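Local coordinates for factor essential for expression of methicillin resistance (Staphylococcus aureus, PDB 1LRZ), which adds glycines 2 and 3 of the pentaglycine bridge of staphylococcal peptidoglycan, taking them from glycyl-tRNA, at residues D170-M175 / R181-V186; A340-V345 / V380-G385. One frame throughout, in Å; residues are numbered along the deposited sequence.

Interaction 1 of 2, residues D170-M175 / R181-V186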
ATOM      1  N   ASP A 170       8.962 -18.311   1.562  1.00 18.02           N
ATOM      2  CA  ASP A 170       9.308 -18.015   0.169  1.00 19.64           C
ATOM      3  C   ASP A 170       9.588 -16.515   0.038  1.00 18.98           C
ATOM      4  O   ASP A 170      10.529 -16.088  -0.641  1.00 15.42           O
ATOM      5  CB  ASP A 170       8.144 -18.334  -0.770  1.00 20.99           C
ATOM      6  CG  ASP A 170       7.853 -19.806  -0.873  1.00 26.31           C
ATOM      7  OD1 ASP A 170       6.660 -20.138  -1.045  1.00 28.15           O
ATOM      8  OD2 ASP A 170       8.798 -20.623  -0.808  1.00 23.52           O
ATOM      9  N   ILE A 171       8.746 -15.712   0.679  1.00 16.91           N
ATOM     10  CA  ILE A 171       8.895 -14.266   0.581  1.00 15.33           C
ATOM     11  C   ILE A 171      10.216 -13.806   1.182  1.00 17.10           C
ATOM     12  O   ILE A 171      10.937 -13.007   0.577  1.00 15.66           O
ATOM     13  CB  ILE A 171       7.717 -13.553   1.256  1.00 14.69           C
ATOM     14  CG1 ILE A 171       6.414 -13.910   0.506  1.00 14.72           C
ATOM     15  CG2 ILE A 171       7.950 -12.053   1.267  1.00 13.82           C
ATOM     16  CD1 ILE A 171       6.452 -13.577  -0.984  1.00 17.30           C
ATOM     17  N   ILE A 172      10.539 -14.313   2.364  1.00 16.66           N
ATOM     18  CA  ILE A 172      11.793 -13.950   3.012  1.00 18.45           C
ATOM     19  C   ILE A 172      12.970 -14.439   2.173  1.00 19.47           C
ATOM     20  O   ILE A 172      13.973 -13.739   2.033  1.00 17.55           O
ATOM     21  CB  ILE A 172      11.898 -14.578   4.416  1.00 24.28           C
ATOM     22  CG1 ILE A 172      11.046 -13.781   5.399  1.00 27.88           C
ATOM     23  CG2 ILE A 172      13.366 -14.619   4.884  1.00 25.97           C
ATOM     24  CD1 ILE A 172      11.000 -14.400   6.782  1.00 34.74           C
ATOM     25  N   LYS A 173      12.851 -15.636   1.604  1.00 20.02           N
ATOM     26  CA  LYS A 173      13.949 -16.174   0.803  1.00 20.91           C
ATOM     27  C   LYS A 173      14.230 -15.342  -0.438  1.00 21.10           C
ATOM     28  O   LYS A 173      15.369 -15.273  -0.880  1.00 19.97           O
ATOM     29  CB  LYS A 173      13.668 -17.618   0.383  1.00 23.02           C
ATOM     30  CG  LYS A 173      14.859 -18.304  -0.308  1.00 23.26           C
ATOM     31  CD  LYS A 173      14.592 -19.794  -0.468  1.00 27.38           C
ATOM     32  CE  LYS A 173      15.850 -20.554  -0.866  1.00 30.57           C
ATOM     33  NZ  LYS A 173      16.332 -20.185  -2.230  1.00 33.20           N
ATOM     34  N   ASN A 174      13.199 -14.701  -0.992  1.00 18.34           N
ATOM     35  CA  ASN A 174      13.375 -13.897  -2.196  1.00 18.33           C
ATOM     36  C   ASN A 174      13.795 -12.450  -1.927  1.00 17.97           C
ATOM     37  O   ASN A 174      14.023 -11.699  -2.866  1.00 17.36           O
ATOM     38  CB  ASN A 174      12.091 -13.919  -3.051  1.00 18.29           C
ATOM     39  CG  ASN A 174      11.762 -15.315  -3.569  1.00 24.66           C
ATOM     40  OD1 ASN A 174      12.615 -16.201  -3.548  1.00 21.28           O
ATOM     41  ND2 ASN A 174      10.525 -15.513  -4.050  1.00 22.34           N
ATOM     42  N   MET A 175      13.873 -12.058  -0.654  1.00 16.37           N
ATOM     43  CA  MET A 175      14.302 -10.703  -0.294  1.00 17.74           C
ATOM     44  C   MET A 175      15.806 -10.626  -0.536  1.00 18.66           C
ATOM     45  O   MET A 175      16.474 -11.656  -0.564  1.00 14.43           O
ATOM     46  CB  MET A 175      14.075 -10.411   1.203  1.00 17.49           C
ATOM     47  CG  MET A 175      12.631 -10.201   1.650  1.00 16.34           C
ATOM     48  SD  MET A 175      12.520  -9.858   3.434  1.00  2.23           S
ATOM     49  CE  MET A 175      10.721  -9.920   3.679  1.00 12.70           C
ATOM     50  N   ARG A 181      17.891  -9.676   6.342  1.00 17.90           N
ATOM     51  CA  ARG A 181      18.545  -9.474   7.625  1.00 17.89           C
ATOM     52  C   ARG A 181      17.712  -8.614   8.572  1.00 17.18           C
ATOM     53  O   ARG A 181      17.520  -8.971   9.735  1.00 18.59           O
ATOM     54  CB  ARG A 181      19.930  -8.832   7.437  1.00 17.59           C
ATOM     55  CG  ARG A 181      20.603  -8.463   8.760  1.00 18.54           C
ATOM     56  CD  ARG A 181      22.075  -8.042   8.585  1.00 24.07           C
ATOM     57  NE  ARG A 181      22.646  -7.564   9.845  1.00 25.55           N
ATOM     58  CZ  ARG A 181      23.874  -7.065   9.972  1.00 28.28           C
ATOM     59  NH1 ARG A 181      24.304  -6.648  11.159  1.00 24.35           N
ATOM     60  NH2 ARG A 181      24.674  -6.991   8.915  1.00 22.52           N
ATOM     61  N   ASN A 182      17.222  -7.487   8.073  1.00 16.49           N
ATOM     62  CA  ASN A 182      16.416  -6.586   8.890  1.00 16.87           C
ATOM     63  C   ASN A 182      15.076  -7.202   9.288  1.00 18.26           C
ATOM     64  O   ASN A 182      14.582  -6.973  10.398  1.00 18.55           O
ATOM     65  CB  ASN A 182      16.212  -5.257   8.146  1.00 18.01           C
ATOM     66  CG  ASN A 182      17.460  -4.367   8.206  1.00 21.59           C
ATOM     67  OD1 ASN A 182      17.844  -3.730   7.229  1.00 27.39           O
ATOM     68  ND2 ASN A 182      18.083  -4.329   9.359  1.00 18.46           N
ATOM     69  N   THR A 183      14.490  -7.994   8.393  1.00 17.00           N
ATOM     70  CA  THR A 183      13.218  -8.640   8.698  1.00 18.73           C
ATOM     71  C   THR A 183      13.439  -9.679   9.805  1.00 18.72           C
ATOM     72  O   THR A 183      12.663  -9.749  10.762  1.00 20.59           O
ATOM     73  CB  THR A 183      12.614  -9.297   7.423  1.00 19.20           C
ATOM     74  OG1 THR A 183      12.264  -8.267   6.489  1.00 19.39           O
ATOM     75  CG2 THR A 183      11.356 -10.103   7.763  1.00 20.39           C
ATOM     76  N   LYS A 184      14.502 -10.473   9.687  1.00 16.88           N
ATOM     77  CA  LYS A 184      14.801 -11.464  10.723  1.00 21.46           C
ATOM     78  C   LYS A 184      15.051 -10.709  12.031  1.00 21.27           C
ATOM     79  O   LYS A 184      14.629 -11.147  13.097  1.00 24.02           O
ATOM     80  CB  LYS A 184      16.056 -12.281  10.375  1.00 22.52           C
ATOM     81  CG  LYS A 184      15.872 -13.311   9.256  1.00 27.04           C
ATOM     82  CD  LYS A 184      17.164 -14.101   9.004  1.00 27.32           C
ATOM     83  CE  LYS A 184      17.621 -14.845  10.263  1.00 31.05           C
ATOM     84  NZ  LYS A 184      18.775 -15.779  10.037  1.00 33.48           N
ATOM     85  N   LYS A 185      15.724  -9.565  11.942  1.00 21.47           N
ATOM     86  CA  LYS A 185      16.018  -8.780  13.142  1.00 27.60           C
ATOM     87  C   LYS A 185      14.775  -8.397  13.952  1.00 30.73           C
ATOM     88  O   LYS A 185      14.716  -8.656  15.152  1.00 31.84           O
ATOM     89  CB  LYS A 185      16.786  -7.498  12.805  1.00 26.30           C
ATOM     90  CG  LYS A 185      17.145  -6.710  14.060  1.00 32.07           C
ATOM     91  CD  LYS A 185      17.391  -5.232  13.792  1.00 34.94           C
ATOM     92  CE  LYS A 185      18.636  -4.986  12.976  1.00 37.20           C
ATOM     93  NZ  LYS A 185      18.909  -3.530  12.843  1.00 36.34           N
ATOM     94  N   VAL A 186      13.789  -7.774  13.315  1.00 30.56           N
ATOM     95  CA  VAL A 186      12.600  -7.366  14.052  1.00 34.38           C
ATOM     96  C   VAL A 186      11.790  -8.517  14.596  1.00 37.96           C
ATOM     97  O   VAL A 186      11.064  -8.354  15.571  1.00 41.14           O
ATOM     98  CB  VAL A 186      11.656  -6.480  13.220  1.00 33.41           C
ATOM     99  CG1 VAL A 186      12.225  -5.103  13.129  1.00 32.39           C
ATOM    100  CG2 VAL A 186      11.411  -7.091  11.853  1.00 27.30           C
TER

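Interaction 2 of 2, residues A340-V345 / V380-G385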
ATOM      1  N   ALA A 340      14.529  -1.026  13.259  1.00 23.70           N
ATOM      2  CA  ALA A 340      13.879  -1.644  12.099  1.00 22.06           C
ATOM      3  C   ALA A 340      12.353  -1.685  12.151  1.00 20.33           C
ATOM      4  O   ALA A 340      11.725  -2.636  11.665  1.00 16.92           O
ATOM      5  CB  ALA A 340      14.424  -3.064  11.903  1.00 19.08           C
ATOM      6  N   GLY A 341      11.756  -0.650  12.732  1.00 17.92           N
ATOM      7  CA  GLY A 341      10.311  -0.597  12.814  1.00 16.77           C
ATOM      8  C   GLY A 341       9.664  -0.690  11.442  1.00 19.08           C
ATOM      9  O   GLY A 341       8.591  -1.277  11.281  1.00 18.90           O
ATOM     10  N   SER A 342      10.327  -0.117  10.445  1.00 17.15           N
ATOM     11  CA  SER A 342       9.823  -0.116   9.080  1.00 18.76           C
ATOM     12  C   SER A 342       9.597  -1.539   8.563  1.00 20.33           C
ATOM     13  O   SER A 342       8.593  -1.837   7.906  1.00 20.07           O
ATOM     14  CB  SER A 342      10.829   0.592   8.172  1.00 20.31           C
ATOM     15  OG  SER A 342      10.281   0.746   6.878  1.00 34.04           O
ATOM     16  N   TYR A 343      10.566  -2.404   8.844  1.00 19.20           N
ATOM     17  CA  TYR A 343      10.514  -3.789   8.427  1.00 17.86           C
ATOM     18  C   TYR A 343       9.427  -4.548   9.178  1.00 18.03           C
ATOM     19  O   TYR A 343       8.813  -5.467   8.626  1.00 17.78           O
ATOM     20  CB  TYR A 343      11.884  -4.430   8.654  1.00 20.02           C
ATOM     21  CG  TYR A 343      12.949  -3.829   7.764  1.00 23.06           C
ATOM     22  CD1 TYR A 343      13.098  -4.262   6.449  1.00 24.28           C
ATOM     23  CD2 TYR A 343      13.784  -2.802   8.220  1.00 25.28           C
ATOM     24  CE1 TYR A 343      14.042  -3.697   5.601  1.00 25.63           C
ATOM     25  CE2 TYR A 343      14.746  -2.221   7.366  1.00 26.87           C
ATOM     26  CZ  TYR A 343      14.863  -2.684   6.059  1.00 27.22           C
ATOM     27  OH  TYR A 343      15.809  -2.172   5.201  1.00 32.54           O
ATOM     28  N   ALA A 344       9.189  -4.164  10.430  1.00 14.38           N
ATOM     29  CA  ALA A 344       8.162  -4.805  11.263  1.00 15.78           C
ATOM     30  C   ALA A 344       6.787  -4.489  10.686  1.00 16.71           C
ATOM     31  O   ALA A 344       5.941  -5.377  10.549  1.00 16.52           O
ATOM     32  CB  ALA A 344       8.258  -4.298  12.716  1.00 15.69           C
ATOM     33  N   VAL A 345       6.565  -3.221  10.343  1.00 17.16           N
ATOM     34  CA  VAL A 345       5.292  -2.807   9.758  1.00 16.20           C
ATOM     35  C   VAL A 345       5.020  -3.560   8.446  1.00 17.52           C
ATOM     36  O   VAL A 345       3.938  -4.117   8.259  1.00 18.24           O
ATOM     37  CB  VAL A 345       5.270  -1.282   9.477  1.00 17.01           C
ATOM     38  CG1 VAL A 345       4.015  -0.914   8.660  1.00 13.31           C
ATOM     39  CG2 VAL A 345       5.256  -0.511  10.802  1.00 15.45           C
ATOM     40  N   VAL A 380      12.613   3.464  -3.540  1.00 18.66           N
ATOM     41  CA  VAL A 380      12.575   2.472  -4.608  1.00 20.33           C
ATOM     42  C   VAL A 380      13.527   1.308  -4.334  1.00 19.37           C
ATOM     43  O   VAL A 380      13.193   0.153  -4.609  1.00 17.03           O
ATOM     44  CB  VAL A 380      12.890   3.124  -5.988  1.00 21.26           C
ATOM     45  CG1 VAL A 380      13.013   2.044  -7.080  1.00 20.54           C
ATOM     46  CG2 VAL A 380      11.757   4.099  -6.365  1.00 20.03           C
ATOM     47  N   LYS A 381      14.702   1.606  -3.783  1.00 16.65           N
ATOM     48  CA  LYS A 381      15.676   0.558  -3.453  1.00 20.46           C
ATOM     49  C   LYS A 381      15.096  -0.342  -2.355  1.00 19.16           C
ATOM     50  O   LYS A 381      15.299  -1.561  -2.339  1.00 20.48           O
ATOM     51  CB  LYS A 381      16.993   1.188  -2.961  1.00 21.76           C
ATOM     52  CG  LYS A 381      17.787   1.910  -4.036  1.00 28.43           C
ATOM     53  CD  LYS A 381      19.067   2.529  -3.471  1.00 32.87           C
ATOM     54  CE  LYS A 381      19.891   3.205  -4.575  1.00 36.68           C
ATOM     55  NZ  LYS A 381      21.174   3.791  -4.054  1.00 41.68           N
ATOM     56  N   PHE A 382      14.372   0.272  -1.432  1.00 17.78           N
ATOM     57  CA  PHE A 382      13.759  -0.467  -0.337  1.00 19.78           C
ATOM     58  C   PHE A 382      12.714  -1.441  -0.899  1.00 18.37           C
ATOM     59  O   PHE A 382      12.729  -2.633  -0.582  1.00 17.38           O
ATOM     60  CB  PHE A 382      13.152   0.533   0.649  1.00 23.37           C
ATOM     61  CG  PHE A 382      12.342  -0.084   1.759  1.00 26.77           C
ATOM     62  CD1 PHE A 382      10.956  -0.209   1.641  1.00 28.43           C
ATOM     63  CD2 PHE A 382      12.949  -0.469   2.953  1.00 26.44           C
ATOM     64  CE1 PHE A 382      10.181  -0.703   2.704  1.00 27.49           C
ATOM     65  CE2 PHE A 382      12.187  -0.967   4.022  1.00 29.35           C
ATOM     66  CZ  PHE A 382      10.805  -1.082   3.898  1.00 27.76           C
ATOM     67  N   LYS A 383      11.837  -0.942  -1.761  1.00 18.56           N
ATOM     68  CA  LYS A 383      10.800  -1.775  -2.361  1.00 15.62           C
ATOM     69  C   LYS A 383      11.430  -2.878  -3.217  1.00 18.56           C
ATOM     70  O   LYS A 383      11.001  -4.041  -3.182  1.00 17.90           O
ATOM     71  CB  LYS A 383       9.855  -0.886  -3.175  1.00 16.59           C
ATOM     72  CG  LYS A 383       9.115   0.108  -2.266  1.00 12.29           C
ATOM     73  CD  LYS A 383       8.174   1.049  -2.998  1.00 18.18           C
ATOM     74  CE  LYS A 383       7.501   1.973  -1.968  1.00 18.24           C
ATOM     75  NZ  LYS A 383       6.477   2.892  -2.531  1.00 25.14           N
ATOM     76  N   LYS A 384      12.474  -2.514  -3.954  1.00 16.84           N
ATOM     77  CA  LYS A 384      13.201  -3.455  -4.801  1.00 16.73           C
ATOM     78  C   LYS A 384      13.703  -4.650  -3.988  1.00 16.94           C
ATOM     79  O   LYS A 384      13.639  -5.802  -4.441  1.00 15.76           O
ATOM     80  CB  LYS A 384      14.391  -2.737  -5.454  1.00 18.32           C
ATOM     81  CG  LYS A 384      15.227  -3.604  -6.375  1.00 16.35           C
ATOM     82  CD  LYS A 384      16.417  -2.822  -6.890  1.00 20.05           C
ATOM     83  CE  LYS A 384      17.364  -3.713  -7.680  1.00 21.65           C
ATOM     84  NZ  LYS A 384      18.496  -2.911  -8.227  1.00 31.44           N
ATOM     85  N   GLY A 385      14.181  -4.362  -2.779  1.00 14.21           N
ATOM     86  CA  GLY A 385      14.712  -5.392  -1.904  1.00 14.67           C
ATOM     87  C   GLY A 385      13.733  -6.482  -1.490  1.00 19.68           C
ATOM     88  O   GLY A 385      14.166  -7.545  -1.032  1.00 15.68           O
TER

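Interaction 1 of 2, residues D170-M175 / R181-V186
The thioether of M175 lies against the side chain of T183, and this is the tight part of the contact. M175 SD is 3.5 Å from T183 OG1, and M175 CE follows at 3.6 Å from the same oxygen, with T183 CG2 4.1 Å from that methyl. The two side chains cross at about a right angle. M175 leaves the backbone with CG anti to its carbonyl carbon (chi1 -73°) and runs extended from there, carrying sulfur and terminal methyl across to the threonine. T183 OG1 hydrogen-bonds to R179 O, one turn back in its own helix, so the hydroxyl that meets the sulfur already has a polar partner. The segments belong to two consecutive helices joined by a short turn: helix 168-173 ends, M175 lies in the turn, and helix 177-187 follows, the pair covering one side of helix 341-355. W347 of that helix touches I172, M175 and T183. Packing is slacker between the helices themselves, where I172 points toward its neighbour but I172 CG1 comes no nearer than 4.4 Å to T183 CG2. I172 also touches K180 and K187 of helix 177-187. The loose, solvent side is that of the exposed K184, whose side chain makes no contact with segment 170-175 and whose amino end leads away from it.

Interaction 2 of 2, residues A340-V345 / V380-G385
F382 reaches from helix 377-384 to the first turn of helix 341-355, and its ring meets S342 and Y343 there. This is a helix-to-helix contact in a FemABX-family protein, whose family belongs to the acetyltransferase clan, between two helices that follow different strands of the nine-stranded mixed sheet, 325-332 and 360-365. F382 holds CG anti to its backbone N (chi1 173°), which sends the ring out from its helix so that its CE2 and CZ atoms lead. The CB of Y343 does not head straight for the other helix, but its ring leans that way. The side chains pass in opposite directions. CE2 of F382 sits over one face of the tyrosine ring, 3.7 Å from Y343 CE1, but the planes meet obliquely at 53° and the centroids are 5.4 Å apart. Y386, just beyond segment 380-385, makes an edge-to-face pair with F382 and also touches Y343. On the serine, OG is anti to the backbone N (chi1 -173°), a rotation that carries the hydroxyl oxygen to the phenylalanine, where S342 OG lies 3.5 Å from F382 CZ.

In the fold
Interactions 1 and 2 lie about 10 Å apart, centre to centre, and both involve helix 341-355: its start forms half of interaction 2, while W347, further along, covers interaction 1. Interaction 1 is mostly buried and joins sequence neighbours through sulfur, hydroxyl and methyl groups. Interaction 2 is a surface contact, its touching residues partly exposed; it brings together segments 35 residues apart at their closest ends and rests on two oblique rings and a serine oxygen. The two touch directly. M175 CB is 3.6 Å from G385 O, and N182 OD1 approaches Y343 OH to 3.3 Å as packing. Y386, which touches M175, Y343 and F382, adds a further link between them.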